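Local coordinates for aminopeptidase N family protein (Idiomarina loihiensis L2TR, PDB 4FGM), which is probably a zinc-dependent aminopeptidase of the M61 family, with a metal site built on an HExxH helix and maleic acid bound in the pocket beside it, at residues D579-K582 against G583-T586. Numbering follows the deposited sequence.
Sequences DKLK and GWLT
Trp584 swings its ring out opposite its own amide nitrogen, chi1 172°, and so brings its indole to the Leu581 side chain, which crosses it at a slant; Leu585, whose CG lies anti to the carbonyl carbon (chi1 -63°), comes up next to the indole and meets Leu581 through CB. On the Leu581 branch, CD1 comes within 4.1 Å of Trp584 CE3, at an angle that is neither flat over the indole nor squarely at its rim. Its CG packs on Leu585, 3.8 Å from Leu585 CB, and also lies 3.7 Å from Leu585 O. Leu585 CG in turn sits 3.4 Å above the plane of the Trp584 ring, displaced toward the rim, so the three side chains form one small apolar cluster.

What brings them together is a type I' beta turn from Leu581 to Trp584. Its closing bond runs from Trp584 N to Leu581 O, 3.0 Å long and nearly straight at 166°. Lys582 and Gly583 hold the two corners, both with positive phi, as a type I' turn requires.

The turn lies in the loop after strand 570-575, away from the zinc site. Trp584 reaches Leu385 and Leu389 of helix 378-394 and Leu333 of helix 326-342, while its NE1 hydrogen-bonds Tyr312 OH on helix 308-320. Tyr316 of that same helix meets the indole and hydrogen-bonds Trp584 O. Trp584, with Leu585 and the Thr586 N bond to His319 NE2, holds this part of the C-terminal tail against helices 308-320, 326-342 and 378-394.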
loop_
_atom_site.group_PDB
_atom_site.type_symbol
_atom_site.label_atom_id
_atom_site.label_comp_id
_atom_site.label_asym_id
_atom_site.label_seq_id
_atom_site.Cartn_x
_atom_site.Cartn_y
_atom_site.Cartn_z
ATOM N N ASP A 579 -16.311 -13.066 27.809
ATOM C CA ASP A 579 -17.534 -13.729 27.382
ATOM C C ASP A 579 -18.441 -12.883 26.491
ATOM O O ASP A 579 -19.443 -13.376 25.977
ATOM C CB ASP A 579 -18.299 -14.229 28.608
ATOM C CG ASP A 579 -17.454 -15.143 29.481
ATOM O OD1 ASP A 579 -16.395 -15.608 29.002
ATOM O OD2 ASP A 579 -17.848 -15.403 30.640
ATOM N N LYS A 580 -18.090 -11.618 26.294
ATOM C CA LYS A 580 -18.897 -10.756 25.437
ATOM C C LYS A 580 -18.306 -10.669 24.026
ATOM O O LYS A 580 -18.914 -10.086 23.126
ATOM C CB LYS A 580 -19.021 -9.352 26.046
ATOM C CG LYS A 580 -19.671 -9.335 27.428
ATOM C CD LYS A 580 -19.968 -7.925 27.918
ATOM C CE LYS A 580 -21.079 -7.279 27.107
ATOM N NZ LYS A 580 -21.424 -5.919 27.611
ATOM N N LEU A 581 -17.128 -11.266 23.841
ATOM C CA LEU A 581 -16.449 -11.272 22.545
ATOM C C LEU A 581 -17.286 -11.950 21.464
ATOM O O LEU A 581 -17.284 -11.527 20.309
ATOM C CB LEU A 581 -15.098 -11.986 22.648
ATOM C CG LEU A 581 -13.794 -11.178 22.666
ATOM C CD1 LEU A 581 -14.071 -9.716 22.360
ATOM C CD2 LEU A 581 -13.120 -11.328 24.014
ATOM N N LYS A 582 -17.996 -13.005 21.847
ATOM C CA LYS A 582 -18.844 -13.743 20.920
ATOM C C LYS A 582 -18.125 -14.190 19.651
ATOM O O LYS A 582 -18.691 -14.133 18.556
ATOM C CB LYS A 582 -20.065 -12.907 20.530
ATOM C CG LYS A 582 -21.373 -13.352 21.164
ATOM C CD LYS A 582 -21.686 -12.579 22.434
ATOM C CE LYS A 582 -23.157 -12.742 22.836
ATOM N NZ LYS A 582 -23.537 -14.152 23.152
ATOM N N GLY A 583 -16.879 -14.628 19.791
ATOM C CA GLY A 583 -16.140 -15.092 18.628
ATOM C C GLY A 583 -15.499 -14.042 17.734
ATOM O O GLY A 583 -14.807 -14.394 16.779
ATOM N N TRP A 584 -15.725 -12.760 18.005
ATOM C CA TRP A 584 -15.098 -11.738 17.181
ATOM C C TRP A 584 -13.600 -11.838 17.418
ATOM O O TRP A 584 -12.800 -11.667 16.499
ATOM C CB TRP A 584 -15.585 -10.347 17.557
ATOM C CG TRP A 584 -14.814 -9.272 16.870
ATOM C CD1 TRP A 584 -14.583 -9.159 15.529
ATOM C CD2 TRP A 584 -14.172 -8.147 17.485
ATOM N NE1 TRP A 584 -13.835 -8.033 15.269
ATOM C CE2 TRP A 584 -13.566 -7.395 16.450
ATOM C CE3 TRP A 584 -14.043 -7.705 18.807
ATOM C CZ2 TRP A 584 -12.851 -6.220 16.699
ATOM C CZ3 TRP A 584 -13.331 -6.538 19.054
ATOM C CH2 TRP A 584 -12.741 -5.811 18.004
ATOM N N LEU A 585 -13.232 -12.114 18.664
ATOM C CA LEU A 585 -11.835 -12.281 19.040
ATOM C C LEU A 585 -11.730 -13.532 19.904
ATOM O O LEU A 585 -12.698 -13.939 20.542
ATOM C CB LEU A 585 -11.320 -11.070 19.829
ATOM C CG LEU A 585 -11.285 -9.702 19.143
ATOM C CD1 LEU A 585 -10.690 -8.671 20.095
ATOM C CD2 LEU A 585 -10.468 -9.785 17.868
ATOM N N THR A 586 -10.551 -14.138 19.911
ATOM C CA THR A 586 -10.300 -15.336 20.697
ATOM C C THR A 586 -9.310 -15.002 21.809
ATOM O O THR A 586 -8.151 -14.692 21.545
ATOM C CB THR A 586 -9.708 -16.448 19.820
ATOM O OG1 THR A 586 -10.657 -16.816 18.811
ATOM C CG2 THR A 586 -9.357 -17.661 20.665
#